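Local coordinates for protein minor fimbrium subunit Mfa5 (Porphyromonas gingivalis ATCC 33277, PDB 6TO1) that serves as an accessory tip subunit of the minor fimbriae, pili that mediate biofilm formation and adhesion to host cells and other oral bacteria, at residues I132-I143 with I198-T207. Numbering follows the deposited sequence.
Sequences IDQSSSMGGQNI and IRALTPIWGT. With MG (magnesium ion), chain B; PO4 (phosphate ion), chain C.
Ser135 and Thr207 meet at the metal-ion-dependent adhesion site (MIDAS) of a von Willebrand factor A domain, each giving a hydroxyl to one magnesium ion. Ser135 OG and Thr207 OG1 sit 2.8 Å apart as neighbouring ligands of the metal, each 2.1 Å from it; Ser137 OG, two waters and a phosphate oxygen make up six ligands. The DxSxS signature of this fold begins at Asp133, the last residue of strand 126-133, and continues through Ser135 and Ser137 in the loop beyond. Asp133 works from the second shell: its OD1 accepts from Ser135 N, closing an Asx turn, and accepts from Ser135 OG at 2.6 Å through its syn lone pair, which sets the rotation of that metal ligand. Its OD2 accepts a hydrogen bond from one of the metal-bound waters, while Asp235 is hydrogen-bonded to Ser137 OG. The phosphate, probably from the crystallisation liquor, is gripped from both segments: its O1 takes Ser136 OG and Gly206 N, and its O2 takes Thr207 OG1.

Next to the metal site, the backbones join at a single bridge between Ser135 and Ile204, where Ile204 N reaches Gln134 O at 2.9 Å. The Gln134 side chain, extended beyond CG, carries OE1 to Thr202 N at 3.1 Å; that N-H comes in from above the amide carbonyl plane, 54° out of it, and NE2 is hydrogen-bonded to Asp178. Deeper in, Ile132 crosses Leu201 at about a right angle, with Ile132 CG2 3.5 Å from Leu201 CD1. Pro203 brings the CB-CG edge of its ring to Gly139, CG 3.8 Å from Gly139 CA, and Ile143 CD1 touches the same CG, its side chain crossing the ring at a slant.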
loop_
_atom_site.group_PDB
_atom_site.type_symbol
_atom_site.label_atom_id
_atom_site.label_comp_id
_atom_site.label_asym_id
_atom_site.label_seq_id
_atom_site.Cartn_x
_atom_site.Cartn_y
_atom_site.Cartn_z
ATOM N N ILE A 132 2.202 -17.688 -29.919
ATOM C CA ILE A 132 2.610 -19.086 -30.031
ATOM C C ILE A 132 2.829 -19.462 -31.496
ATOM O O ILE A 132 1.932 -19.319 -32.329
ATOM C CB ILE A 132 1.602 -20.045 -29.362
ATOM C CG1 ILE A 132 1.268 -19.556 -27.945
ATOM C CG2 ILE A 132 2.165 -21.482 -29.312
ATOM C CD1 ILE A 132 0.380 -20.500 -27.134
ATOM N N ASP A 133 4.035 -19.971 -31.776
ATOM C CA ASP A 133 4.460 -20.564 -33.046
ATOM C C ASP A 133 3.738 -21.889 -33.262
ATOM O O ASP A 133 3.939 -22.824 -32.488
ATOM C CB ASP A 133 5.967 -20.739 -32.901
ATOM C CG ASP A 133 6.666 -21.288 -34.116
ATOM O OD1 ASP A 133 6.042 -21.796 -35.072
ATOM O OD2 ASP A 133 7.912 -21.221 -34.077
ATOM N N GLN A 134 2.853 -21.960 -34.266
ATOM C CA GLN A 134 2.256 -23.231 -34.693
ATOM C C GLN A 134 2.718 -23.614 -36.100
ATOM O O GLN A 134 1.959 -24.194 -36.888
ATOM C CB GLN A 134 0.716 -23.192 -34.608
ATOM C CG GLN A 134 0.005 -22.220 -35.505
ATOM C CD GLN A 134 -1.522 -22.474 -35.578
ATOM O OE1 GLN A 134 -2.125 -23.022 -34.659
ATOM N NE2 GLN A 134 -2.128 -22.075 -36.680
ATOM N N SER A 135 3.962 -23.277 -36.437
ATOM C CA SER A 135 4.507 -23.585 -37.755
ATOM C C SER A 135 4.804 -25.075 -37.866
ATOM O O SER A 135 4.852 -25.795 -36.879
ATOM C CB SER A 135 5.783 -22.773 -38.015
ATOM O OG SER A 135 6.815 -23.198 -37.144
ATOM N N SER A 136 5.039 -25.534 -39.098
ATOM C CA SER A 136 5.211 -26.971 -39.336
ATOM C C SER A 136 6.450 -27.534 -38.646
ATOM O O SER A 136 6.462 -28.715 -38.260
ATOM C CB SER A 136 5.221 -27.231 -40.860
ATOM O OG SER A 136 6.510 -27.087 -41.409
ATOM N N SER A 137 7.474 -26.708 -38.393
ATOM C CA SER A 137 8.632 -27.199 -37.659
ATOM C C SER A 137 8.298 -27.577 -36.225
ATOM O O SER A 137 9.106 -28.272 -35.580
ATOM C CB SER A 137 9.743 -26.136 -37.671
ATOM O OG SER A 137 9.289 -24.974 -36.976
ATOM N N MET A 138 7.159 -27.108 -35.704
ATOM C CA MET A 138 6.666 -27.488 -34.381
ATOM C C MET A 138 5.838 -28.776 -34.419
ATOM O O MET A 138 5.423 -29.266 -33.353
ATOM C CB MET A 138 5.798 -26.368 -33.763
ATOM C CG MET A 138 6.485 -25.001 -33.600
ATOM S SD MET A 138 7.553 -24.864 -32.162
ATOM C CE MET A 138 6.389 -24.861 -30.803
ATOM N N GLY A 139 5.642 -29.343 -35.607
ATOM C CA GLY A 139 4.850 -30.549 -35.786
ATOM C C GLY A 139 5.587 -31.686 -36.480
ATOM O O GLY A 139 6.813 -31.669 -36.568
ATOM N N GLY A 140 4.841 -32.678 -36.972
ATOM C CA GLY A 140 5.448 -33.847 -37.596
ATOM C C GLY A 140 6.382 -34.569 -36.664
ATOM O O GLY A 140 6.038 -34.899 -35.520
ATOM N N GLN A 141 7.602 -34.809 -37.158
ATOM C CA GLN A 141 8.640 -35.444 -36.355
ATOM C C GLN A 141 8.877 -34.685 -35.063
ATOM O O GLN A 141 9.248 -35.281 -34.038
ATOM C CB GLN A 141 9.941 -35.506 -37.160
ATOM C CG GLN A 141 9.983 -36.572 -38.218
ATOM C CD GLN A 141 9.752 -37.954 -37.644
ATOM O OE1 GLN A 141 8.615 -38.433 -37.600
ATOM N NE2 GLN A 141 10.824 -38.598 -37.188
ATOM N N ASN A 142 8.681 -33.369 -35.096
ATOM C CA ASN A 142 8.950 -32.511 -33.956
ATOM C C ASN A 142 7.696 -32.196 -33.146
ATOM O O ASN A 142 7.697 -31.226 -32.392
ATOM C CB ASN A 142 9.579 -31.185 -34.403
ATOM C CG ASN A 142 10.846 -31.367 -35.196
ATOM O OD1 ASN A 142 11.605 -32.291 -34.956
ATOM N ND2 ASN A 142 11.097 -30.450 -36.132
ATOM N N ILE A 143 6.629 -32.992 -33.282
ATOM C CA ILE A 143 5.354 -32.648 -32.657
ATOM C C ILE A 143 5.429 -32.541 -31.142
ATOM O O ILE A 143 4.543 -31.927 -30.532
ATOM C CB ILE A 143 4.264 -33.658 -33.089
ATOM C CG1 ILE A 143 2.874 -33.216 -32.637
ATOM C CG2 ILE A 143 4.551 -35.030 -32.484
ATOM C CD1 ILE A 143 2.292 -32.025 -33.355
ATOM N N ILE A 198 -5.696 -22.484 -27.097
ATOM C CA ILE A 198 -4.356 -23.064 -27.096
ATOM C C ILE A 198 -4.415 -24.534 -27.474
ATOM O O ILE A 198 -3.571 -25.032 -28.233
ATOM C CB ILE A 198 -3.694 -22.849 -25.724
ATOM C CG1 ILE A 198 -3.511 -21.356 -25.448
ATOM C CG2 ILE A 198 -2.402 -23.622 -25.640
ATOM C CD1 ILE A 198 -3.007 -21.062 -24.065
ATOM N N ARG A 199 -5.420 -25.262 -26.964
ATOM C CA ARG A 199 -5.551 -26.677 -27.303
ATOM C C ARG A 199 -5.862 -26.888 -28.774
ATOM O O ARG A 199 -5.605 -27.981 -29.293
ATOM C CB ARG A 199 -6.646 -27.343 -26.449
ATOM C CG ARG A 199 -6.201 -27.577 -25.030
ATOM C CD ARG A 199 -7.143 -28.537 -24.293
ATOM N NE ARG A 199 -8.503 -28.042 -24.359
ATOM C CZ ARG A 199 -9.045 -27.236 -23.457
ATOM N NH1 ARG A 199 -8.345 -26.845 -22.406
ATOM N NH2 ARG A 199 -10.299 -26.833 -23.604
ATOM N N ALA A 200 -6.360 -25.875 -29.474
ATOM C CA ALA A 200 -6.704 -26.045 -30.880
ATOM C C ALA A 200 -5.560 -25.686 -31.838
ATOM O O ALA A 200 -5.779 -25.673 -33.058
ATOM C CB ALA A 200 -7.926 -25.202 -31.247
ATOM N N LEU A 201 -4.374 -25.366 -31.318
ATOM C CA LEU A 201 -3.230 -25.080 -32.173
ATOM C C LEU A 201 -2.913 -26.296 -33.033
ATOM O O LEU A 201 -2.992 -27.437 -32.571
ATOM C CB LEU A 201 -2.008 -24.730 -31.326
ATOM C CG LEU A 201 -2.052 -23.475 -30.461
ATOM C CD1 LEU A 201 -0.733 -23.424 -29.649
ATOM C CD2 LEU A 201 -2.231 -22.212 -31.268
ATOM N N THR A 202 -2.495 -26.044 -34.271
ATOM C CA THR A 202 -2.235 -27.113 -35.210
ATOM C C THR A 202 -1.119 -26.687 -36.153
ATOM O O THR A 202 -1.059 -25.508 -36.530
ATOM C CB THR A 202 -3.524 -27.426 -35.986
ATOM O OG1 THR A 202 -3.387 -28.655 -36.696
ATOM C CG2 THR A 202 -3.818 -26.313 -36.955
ATOM N N PRO A 203 -0.231 -27.593 -36.539
ATOM C CA PRO A 203 0.945 -27.173 -37.331
ATOM C C PRO A 203 0.593 -26.811 -38.764
ATOM O O PRO A 203 -0.035 -27.588 -39.480
ATOM C CB PRO A 203 1.875 -28.393 -37.278
ATOM C CG PRO A 203 1.318 -29.305 -36.236
ATOM C CD PRO A 203 -0.145 -29.004 -36.111
ATOM N N ILE A 204 1.049 -25.630 -39.196
ATOM C CA ILE A 204 0.805 -25.106 -40.528
ATOM C C ILE A 204 2.131 -24.564 -41.051
ATOM O O ILE A 204 2.908 -23.990 -40.286
ATOM C CB ILE A 204 -0.276 -24.004 -40.525
ATOM C CG1 ILE A 204 -1.616 -24.586 -40.069
ATOM C CG2 ILE A 204 -0.398 -23.361 -41.879
ATOM C CD1 ILE A 204 -2.719 -23.553 -39.904
ATOM N N TRP A 205 2.395 -24.742 -42.344
ATOM C CA TRP A 205 3.681 -24.317 -42.893
ATOM C C TRP A 205 3.927 -22.828 -42.642
ATOM O O TRP A 205 3.014 -22.003 -42.692
ATOM C CB TRP A 205 3.770 -24.605 -44.422
ATOM C CG TRP A 205 2.749 -23.883 -45.285
ATOM C CD1 TRP A 205 1.496 -24.336 -45.664
ATOM C CD2 TRP A 205 2.883 -22.572 -45.877
ATOM N NE1 TRP A 205 0.859 -23.378 -46.421
ATOM C CE2 TRP A 205 1.693 -22.301 -46.583
ATOM C CE3 TRP A 205 3.896 -21.620 -45.887
ATOM C CZ2 TRP A 205 1.484 -21.107 -47.260
ATOM C CZ3 TRP A 205 3.679 -20.429 -46.550
ATOM C CH2 TRP A 205 2.493 -20.190 -47.239
ATOM N N GLY A 206 5.201 -22.481 -42.437
ATOM C CA GLY A 206 5.599 -21.088 -42.407
ATOM C C GLY A 206 5.797 -20.588 -40.990
ATOM O O GLY A 206 5.000 -20.914 -40.121
ATOM N N THR A 207 6.835 -19.795 -40.742
ATOM C CA THR A 207 7.121 -19.287 -39.400
ATOM C C THR A 207 7.314 -17.771 -39.481
ATOM O O THR A 207 8.445 -17.269 -39.561
ATOM C CB THR A 207 8.339 -19.994 -38.793
ATOM O OG1 THR A 207 8.205 -21.429 -38.871
ATOM C CG2 THR A 207 8.536 -19.573 -37.347
HETATM MG MG MG B . 8.763 -23.151 -37.876
HETATM P P PO4 C . 8.247 -23.940 -40.990
HETATM O O1 PO4 C . 6.938 -24.473 -41.601
HETATM O O2 PO4 C . 8.442 -22.487 -41.400
HETATM O O3 PO4 C . 9.377 -24.758 -41.587
HETATM O O4 PO4 C . 8.276 -24.140 -39.522
HETATM O O HOH W 1 9.323 -22.329 -36.104
HETATM O O HOH W 2 10.785 -22.942 -38.412
#